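Esterase A (Caulobacter crescentus, PDB 5GKV) is a penicillin-binding protein homolog of the beta-lactamase family that probably acts as an esterase. Local coordinates at residues G231-A236 against A240-W245; A91-E96 against R184-T189. One frame throughout, in Å; residues are numbered along the deposited sequence.

Contact 1: G231-A236 against A240-W245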
ATOM      1  N   GLY A 231       9.698  -2.123 -17.948  1.00 36.40           N
ATOM      2  CA  GLY A 231      10.205  -3.196 -18.779  1.00 35.66           C
ATOM      3  C   GLY A 231       9.753  -3.058 -20.217  1.00 39.09           C
ATOM      4  O   GLY A 231       9.495  -1.953 -20.716  1.00 34.59           O
ATOM      5  N   GLU A 232       9.646  -4.196 -20.893  1.00 38.40           N
ATOM      6  CA  GLU A 232       9.134  -4.192 -22.252  1.00 41.92           C
ATOM      7  C   GLU A 232       7.664  -3.797 -22.250  1.00 34.61           C
ATOM      8  O   GLU A 232       6.895  -4.179 -21.364  1.00 29.15           O
ATOM      9  CB  GLU A 232       9.324  -5.561 -22.910  1.00 39.84           C
ATOM     10  CG  GLU A 232      10.760  -6.119 -22.813  1.00 45.43           C
ATOM     11  CD  GLU A 232      11.825  -5.208 -23.451  1.00 55.91           C
ATOM     12  OE1 GLU A 232      13.038  -5.485 -23.263  1.00 57.16           O
ATOM     13  OE2 GLU A 232      11.447  -4.223 -24.130  1.00 54.66           O
ATOM     14  N   ILE A 233       7.294  -2.989 -23.237  1.00 31.38           N
ATOM     15  CA  ILE A 233       5.913  -2.572 -23.409  1.00 35.29           C
ATOM     16  C   ILE A 233       5.058  -3.777 -23.791  1.00 33.02           C
ATOM     17  O   ILE A 233       5.496  -4.672 -24.529  1.00 28.18           O
ATOM     18  CB  ILE A 233       5.856  -1.454 -24.463  1.00 41.03           C
ATOM     19  CG1 ILE A 233       6.711  -0.254 -24.012  1.00 43.39           C
ATOM     20  CG2 ILE A 233       4.428  -1.046 -24.765  1.00 38.93           C
ATOM     21  CD1 ILE A 233       6.332   0.355 -22.645  1.00 42.46           C
ATOM     22  N   ASN A 234       3.855  -3.832 -23.235  1.00 29.07           N
ATOM     23  CA  ASN A 234       2.861  -4.845 -23.555  1.00 22.23           C
ATOM     24  C   ASN A 234       1.509  -4.240 -23.211  1.00 24.43           C
ATOM     25  O   ASN A 234       1.445  -3.165 -22.599  1.00 25.01           O
ATOM     26  CB  ASN A 234       3.132  -6.159 -22.798  1.00 24.94           C
ATOM     27  CG  ASN A 234       3.037  -6.015 -21.278  1.00 24.16           C
ATOM     28  OD1 ASN A 234       2.040  -5.533 -20.755  1.00 20.71           O
ATOM     29  ND2 ASN A 234       4.080  -6.451 -20.566  1.00 20.46           N
ATOM     30  N   PRO A 235       0.403  -4.873 -23.625  1.00 21.57           N
ATOM     31  CA  PRO A 235      -0.897  -4.206 -23.427  1.00 23.48           C
ATOM     32  C   PRO A 235      -1.233  -3.929 -21.959  1.00 19.87           C
ATOM     33  O   PRO A 235      -1.953  -2.963 -21.674  1.00 21.47           O
ATOM     34  CB  PRO A 235      -1.894  -5.175 -24.071  1.00 21.11           C
ATOM     35  CG  PRO A 235      -1.051  -5.891 -25.146  1.00 21.98           C
ATOM     36  CD  PRO A 235       0.279  -6.073 -24.490  1.00 25.99           C
ATOM     37  N   ALA A 236      -0.715  -4.736 -21.031  1.00 17.98           N
ATOM     38  CA  ALA A 236      -1.017  -4.551 -19.612  1.00 19.86           C
ATOM     39  C   ALA A 236      -0.288  -3.339 -19.049  1.00 20.96           C
ATOM     40  O   ALA A 236      -0.900  -2.484 -18.400  1.00 19.32           O
ATOM     41  CB  ALA A 236      -0.650  -5.815 -18.825  1.00 19.05           C
ATOM     42  N   ALA A 240      -2.008   0.108 -17.877  1.00 19.48           N
ATOM     43  CA  ALA A 240      -1.859   0.432 -16.456  1.00 20.74           C
ATOM     44  C   ALA A 240      -1.262   1.816 -16.258  1.00 24.92           C
ATOM     45  O   ALA A 240      -1.672   2.552 -15.352  1.00 21.29           O
ATOM     46  CB  ALA A 240      -0.983  -0.606 -15.747  1.00 15.36           C
ATOM     47  N   PHE A 241      -0.281   2.191 -17.078  1.00 21.26           N
ATOM     48  CA  PHE A 241       0.525   3.370 -16.770  1.00 27.46           C
ATOM     49  C   PHE A 241       0.616   4.410 -17.879  1.00 30.28           C
ATOM     50  O   PHE A 241       0.904   5.570 -17.570  1.00 28.09           O
ATOM     51  CB  PHE A 241       1.951   2.953 -16.378  1.00 23.99           C
ATOM     52  CG  PHE A 241       2.079   2.497 -14.942  1.00 23.03           C
ATOM     53  CD1 PHE A 241       1.966   3.404 -13.900  1.00 27.68           C
ATOM     54  CD2 PHE A 241       2.294   1.161 -14.634  1.00 24.61           C
ATOM     55  CE1 PHE A 241       2.077   2.990 -12.581  1.00 23.41           C
ATOM     56  CE2 PHE A 241       2.406   0.748 -13.317  1.00 24.40           C
ATOM     57  CZ  PHE A 241       2.300   1.666 -12.293  1.00 24.66           C
ATOM     58  N   PHE A 242       0.360   4.067 -19.142  1.00 28.28           N
ATOM     59  CA  PHE A 242       0.774   4.946 -20.229  1.00 28.57           C
ATOM     60  C   PHE A 242      -0.388   5.523 -21.030  1.00 30.51           C
ATOM     61  O   PHE A 242      -0.172   6.065 -22.119  1.00 32.62           O
ATOM     62  CB  PHE A 242       1.755   4.204 -21.136  1.00 24.66           C
ATOM     63  CG  PHE A 242       3.053   3.885 -20.464  1.00 33.35           C
ATOM     64  CD1 PHE A 242       4.006   4.876 -20.262  1.00 39.62           C
ATOM     65  CD2 PHE A 242       3.328   2.602 -20.027  1.00 38.17           C
ATOM     66  CE1 PHE A 242       5.203   4.593 -19.638  1.00 41.03           C
ATOM     67  CE2 PHE A 242       4.533   2.310 -19.400  1.00 35.54           C
ATOM     68  CZ  PHE A 242       5.466   3.307 -19.203  1.00 41.50           C
ATOM     69  N   LYS A 243      -1.600   5.447 -20.515  1.00 26.87           N
ATOM     70  CA  LYS A 243      -2.726   6.077 -21.180  1.00 29.29           C
ATOM     71  C   LYS A 243      -2.999   7.435 -20.557  1.00 30.23           C
ATOM     72  O   LYS A 243      -2.621   7.689 -19.408  1.00 29.54           O
ATOM     73  CB  LYS A 243      -3.979   5.200 -21.078  1.00 29.22           C
ATOM     74  CG  LYS A 243      -3.834   3.834 -21.722  1.00 25.52           C
ATOM     75  CD  LYS A 243      -3.511   3.980 -23.205  1.00 34.34           C
ATOM     76  CE  LYS A 243      -3.565   2.645 -23.935  1.00 37.39           C
ATOM     77  NZ  LYS A 243      -3.274   2.837 -25.387  1.00 39.56           N
ATOM     78  N   PRO A 244      -3.643   8.343 -21.297  1.00 32.53           N
ATOM     79  CA  PRO A 244      -4.050   9.625 -20.692  1.00 36.45           C
ATOM     80  C   PRO A 244      -4.967   9.452 -19.494  1.00 32.87           C
ATOM     81  O   PRO A 244      -5.026  10.342 -18.635  1.00 32.79           O
ATOM     82  CB  PRO A 244      -4.768  10.351 -21.843  1.00 39.46           C
ATOM     83  CG  PRO A 244      -4.250   9.713 -23.084  1.00 36.58           C
ATOM     84  CD  PRO A 244      -3.982   8.270 -22.730  1.00 32.22           C
ATOM     85  N   TRP A 245      -5.678   8.329 -19.406  1.00 34.64           N
ATOM     86  CA  TRP A 245      -6.610   8.069 -18.324  1.00 34.08           C
ATOM     87  C   TRP A 245      -6.066   7.088 -17.289  1.00 28.72           C
ATOM     88  O   TRP A 245      -6.807   6.690 -16.386  1.00 30.69           O
ATOM     89  CB  TRP A 245      -7.923   7.543 -18.900  1.00 31.87           C
ATOM     90  CG  TRP A 245      -7.703   6.356 -19.756  1.00 34.71           C
ATOM     91  CD1 TRP A 245      -7.616   5.053 -19.350  1.00 32.89           C
ATOM     92  CD2 TRP A 245      -7.508   6.347 -21.177  1.00 32.81           C
ATOM     93  NE1 TRP A 245      -7.390   4.233 -20.429  1.00 29.78           N
ATOM     94  CE2 TRP A 245      -7.320   5.000 -21.563  1.00 32.25           C
ATOM     95  CE3 TRP A 245      -7.471   7.345 -22.160  1.00 35.19           C
ATOM     96  CZ2 TRP A 245      -7.107   4.624 -22.894  1.00 35.11           C
ATOM     97  CZ3 TRP A 245      -7.265   6.970 -23.483  1.00 39.68           C
ATOM     98  CH2 TRP A 245      -7.086   5.619 -23.838  1.00 35.83           C
TER
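Ile233 and Phe242, which flank the short helix 235-241, meet at a single pair of carbons, a local contact whose two halves are separated by only three residues. The phenylalanine is the more instructive to follow. Its CB leaves the backbone in the direction of 231-236, and with CG anti to the carbonyl carbon (chi1 -66°) the ring is carried toward the isoleucine, of which only the tip bends in. Phe241 CB lies 3.9 Å above one face of the Phe242 ring, displaced toward the rim. Further out, CE2 is the ring atom of Phe242 that meets the isoleucine, 4.2 Å from Ile233 CD1. The two side chains approach at a slant. Phe230 adds an edge-to-face ring contact with Phe242, and Val237 also touches it.

Within the helix itself, Ala240 N donates to Ala236 O at 2.9 Å, the i to i+4 bond of an alpha-helix, and Ala240 CB sits 3.3 Å from that same oxygen. At the start, Asn234 OD1 accepts a weak bond from Ala236 N (2.9 Å, 122° at the hydrogen) and another bond from Val237 N, while its ND2 is tied to Leu310 O. This is a classic asparagine N-cap followed by proline, here opening helix 235-241, with Ile233 before it and Phe242 after it touching.

Contact 2: A91-E96 against R184-T189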
ATOM      1  N   ALA A  91      -8.573  -9.369   4.229  1.00 17.63           N
ATOM      2  CA  ALA A  91      -8.145 -10.503   5.047  1.00 18.30           C
ATOM      3  C   ALA A  91      -9.017 -10.661   6.288  1.00 21.67           C
ATOM      4  O   ALA A  91      -9.303 -11.789   6.719  1.00 18.45           O
ATOM      5  CB  ALA A  91      -6.683 -10.333   5.468  1.00 18.06           C
ATOM      6  N   ARG A  92      -9.436  -9.540   6.878  1.00 16.77           N
ATOM      7  CA  ARG A  92     -10.341  -9.587   8.029  1.00 22.93           C
ATOM      8  C   ARG A  92     -11.705 -10.178   7.663  1.00 19.93           C
ATOM      9  O   ARG A  92     -12.240 -11.013   8.404  1.00 20.31           O
ATOM     10  CB  ARG A  92     -10.495  -8.187   8.626  1.00 18.78           C
ATOM     11  CG  ARG A  92      -9.263  -7.729   9.431  1.00 19.52           C
ATOM     12  CD  ARG A  92      -9.465  -6.333  10.023  1.00 22.96           C
ATOM     13  NE  ARG A  92     -10.252  -6.311  11.266  1.00 31.05           N
ATOM     14  CZ  ARG A  92     -11.362  -5.599  11.449  1.00 30.98           C
ATOM     15  NH1 ARG A  92     -11.846  -4.848  10.474  1.00 34.28           N
ATOM     16  NH2 ARG A  92     -11.999  -5.642  12.609  1.00 31.35           N
ATOM     17  N   LEU A  93     -12.300  -9.741   6.540  1.00 18.04           N
ATOM     18  CA  LEU A  93     -13.577 -10.325   6.111  1.00 20.85           C
ATOM     19  C   LEU A  93     -13.473 -11.828   5.928  1.00 23.42           C
ATOM     20  O   LEU A  93     -14.396 -12.570   6.295  1.00 20.56           O
ATOM     21  CB  LEU A  93     -14.067  -9.717   4.803  1.00 19.12           C
ATOM     22  CG  LEU A  93     -14.521  -8.275   4.786  1.00 20.68           C
ATOM     23  CD1 LEU A  93     -15.013  -7.933   3.373  1.00 23.93           C
ATOM     24  CD2 LEU A  93     -15.634  -8.083   5.811  1.00 21.97           C
ATOM     25  N   VAL A  94     -12.385 -12.294   5.311  1.00 17.69           N
ATOM     26  CA  VAL A  94     -12.219 -13.729   5.111  1.00 19.46           C
ATOM     27  C   VAL A  94     -12.065 -14.430   6.457  1.00 23.02           C
ATOM     28  O   VAL A  94     -12.729 -15.442   6.736  1.00 18.74           O
ATOM     29  CB  VAL A  94     -11.028 -14.008   4.175  1.00 19.28           C
ATOM     30  CG1 VAL A  94     -10.754 -15.494   4.087  1.00 20.89           C
ATOM     31  CG2 VAL A  94     -11.329 -13.460   2.786  1.00 16.49           C
ATOM     32  N   ASP A  95     -11.201 -13.890   7.315  1.00 17.71           N
ATOM     33  CA  ASP A  95     -10.977 -14.482   8.632  1.00 22.90           C
ATOM     34  C   ASP A  95     -12.264 -14.567   9.436  1.00 22.45           C
ATOM     35  O   ASP A  95     -12.450 -15.514  10.207  1.00 23.40           O
ATOM     36  CB  ASP A  95      -9.936 -13.663   9.403  1.00 21.81           C
ATOM     37  CG  ASP A  95      -9.530 -14.310  10.734  1.00 24.34           C
ATOM     38  OD1 ASP A  95      -9.253 -15.530  10.765  1.00 30.82           O
ATOM     39  OD2 ASP A  95      -9.478 -13.581  11.753  1.00 26.87           O
ATOM     40  N   GLU A  96     -13.154 -13.589   9.275  1.00 18.94           N
ATOM     41  CA  GLU A  96     -14.433 -13.571   9.962  1.00 21.57           C
ATOM     42  C   GLU A  96     -15.453 -14.518   9.341  1.00 23.28           C
ATOM     43  O   GLU A  96     -16.563 -14.624   9.863  1.00 23.50           O
ATOM     44  CB  GLU A  96     -15.009 -12.151   9.986  1.00 23.85           C
ATOM     45  CG  GLU A  96     -14.214 -11.161  10.846  1.00 24.58           C
ATOM     46  CD  GLU A  96     -14.556  -9.714  10.523  1.00 29.29           C
ATOM     47  OE1 GLU A  96     -15.579  -9.467   9.847  1.00 30.65           O
ATOM     48  OE2 GLU A  96     -13.791  -8.818  10.935  1.00 32.94           O
ATOM     49  N   ARG A 184     -19.656  -4.621  -0.946  1.00 22.50           N
ATOM     50  CA  ARG A 184     -20.792  -5.523  -1.113  1.00 23.90           C
ATOM     51  C   ARG A 184     -20.897  -6.540   0.014  1.00 28.30           C
ATOM     52  O   ARG A 184     -22.007  -6.976   0.345  1.00 27.01           O
ATOM     53  CB  ARG A 184     -20.692  -6.234  -2.453  1.00 19.54           C
ATOM     54  CG  ARG A 184     -20.634  -5.251  -3.592  1.00 26.94           C
ATOM     55  CD  ARG A 184     -21.487  -5.652  -4.727  1.00 29.27           C
ATOM     56  NE  ARG A 184     -21.369  -4.690  -5.814  1.00 33.03           N
ATOM     57  CZ  ARG A 184     -22.097  -4.743  -6.921  1.00 30.10           C
ATOM     58  NH1 ARG A 184     -22.994  -5.712  -7.061  1.00 28.69           N
ATOM     59  NH2 ARG A 184     -21.922  -3.835  -7.883  1.00 30.12           N
ATOM     60  N   VAL A 185     -19.778  -6.929   0.617  1.00 20.02           N
ATOM     61  CA  VAL A 185     -19.831  -7.918   1.691  1.00 25.39           C
ATOM     62  C   VAL A 185     -20.044  -7.256   3.046  1.00 27.44           C
ATOM     63  O   VAL A 185     -20.961  -7.613   3.795  1.00 21.88           O
ATOM     64  CB  VAL A 185     -18.558  -8.793   1.683  1.00 25.48           C
ATOM     65  CG1 VAL A 185     -18.497  -9.644   2.946  1.00 25.74           C
ATOM     66  CG2 VAL A 185     -18.551  -9.681   0.454  1.00 24.04           C
ATOM     67  N   ASP A 186     -19.208  -6.276   3.376  1.00 23.31           N
ATOM     68  CA  ASP A 186     -19.291  -5.626   4.678  1.00 26.59           C
ATOM     69  C   ASP A 186     -20.471  -4.664   4.745  1.00 26.19           C
ATOM     70  O   ASP A 186     -21.131  -4.557   5.785  1.00 27.26           O
ATOM     71  CB  ASP A 186     -17.977  -4.887   4.979  1.00 22.48           C
ATOM     72  CG  ASP A 186     -18.059  -4.045   6.243  1.00 26.06           C
ATOM     73  OD1 ASP A 186     -18.693  -2.967   6.211  1.00 24.76           O
ATOM     74  OD2 ASP A 186     -17.477  -4.463   7.266  1.00 26.47           O
ATOM     75  N   GLY A 187     -20.745  -3.946   3.663  1.00 24.21           N
ATOM     76  CA  GLY A 187     -21.780  -2.931   3.711  1.00 25.68           C
ATOM     77  C   GLY A 187     -21.245  -1.511   3.692  1.00 26.01           C
ATOM     78  O   GLY A 187     -21.833  -0.624   3.063  1.00 29.51           O
ATOM     79  N   ARG A 188     -20.128  -1.284   4.374  1.00 22.12           N
ATOM     80  CA  ARG A 188     -19.484   0.019   4.444  1.00 20.98           C
ATOM     81  C   ARG A 188     -18.356   0.107   3.414  1.00 24.23           C
ATOM     82  O   ARG A 188     -17.847  -0.905   2.933  1.00 23.04           O
ATOM     83  CB  ARG A 188     -18.904   0.263   5.843  1.00 21.12           C
ATOM     84  CG  ARG A 188     -19.896   0.169   7.009  1.00 29.46           C
ATOM     85  CD  ARG A 188     -19.168   0.030   8.354  1.00 25.81           C
ATOM     86  NE  ARG A 188     -18.431  -1.230   8.450  1.00 23.53           N
ATOM     87  CZ  ARG A 188     -17.616  -1.540   9.453  1.00 22.46           C
ATOM     88  NH1 ARG A 188     -17.429  -0.676  10.441  1.00 27.83           N
ATOM     89  NH2 ARG A 188     -16.986  -2.707   9.468  1.00 26.37           N
ATOM     90  N   THR A 189     -17.950   1.332   3.096  1.00 22.35           N
ATOM     91  CA  THR A 189     -16.739   1.486   2.299  1.00 23.80           C
ATOM     92  C   THR A 189     -15.525   1.039   3.109  1.00 20.81           C
ATOM     93  O   THR A 189     -15.565   0.973   4.340  1.00 19.81           O
ATOM     94  CB  THR A 189     -16.536   2.937   1.862  1.00 22.01           C
ATOM     95  OG1 THR A 189     -16.262   3.750   3.014  1.00 21.99           O
ATOM     96  CG2 THR A 189     -17.748   3.471   1.099  1.00 27.29           C
TER
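Asp186, which meets Leu93 through its CB, docks its carboxylate against the edge of the Arg188 guanidinium, with Asp186 CG in the guanidinium plane. The grip is side-on: Arg188 NE reaches Asp186 OD1 at 2.8 Å and Arg188 NH2 reaches Asp186 OD2 at 2.9 Å, both nearly straight and both using syn lone pairs. Asp186 OD1 spends its anti lone pair on Arg188 N (2.9 Å), which closes an Asx turn, so three bonds fix the rotation of the carboxylate. Arg188 has further acidic partners, Glu196 at NH1 and Asp197 at NH2. On the other segment, Glu96 OE2 lies 4.0 Å above the centre of one face of the Arg92 guanidinium.

The helices joined here belong to the helical part of the beta-lactamase fold. Helix 82-95 starts within a Ser-X-X-Lys sequence, which in relatives carries the nucleophile, and the contact uses its far end. Helix 173-186 also contributes its C-terminal end, with Gly187 leaving helical geometry at positive phi (108°).

Leu93 points toward this helix end and, with CD1 anti to CA (chi2 -178°), sends CD1 to Val185 and CD2 to Asp186. Leu93 CD1 packs 3.9 Å from Val185 CG1 and 4.0 Å from Val185 CB, the two side chains sliding past each other in opposite directions. Leu93 CD2 stands 4.0 Å from Asp186 CB, the leucine crossing the aspartate at about a right angle.

The two contacts lie in the same beta-lactamase-family chain but do not touch: their centres are 31 Å apart and their nearest atoms about 20 Å. They come in series. Contact 2 bridges 87 intervening residues to bring the ends of helices 82-95 and 173-186 together, and it closes before contact 1 opens. Helix 190-202 and strand 206-208 follow before contact 1 forms around the single helix 235-241. They have no helix in common, and neither uses a strand of the seven-stranded antiparallel sheet. The pair therefore illustrates two scales of folding: contact 2 is a tertiary contact between two helix ends, and contact 1 a local, partly exposed one around a single short helix.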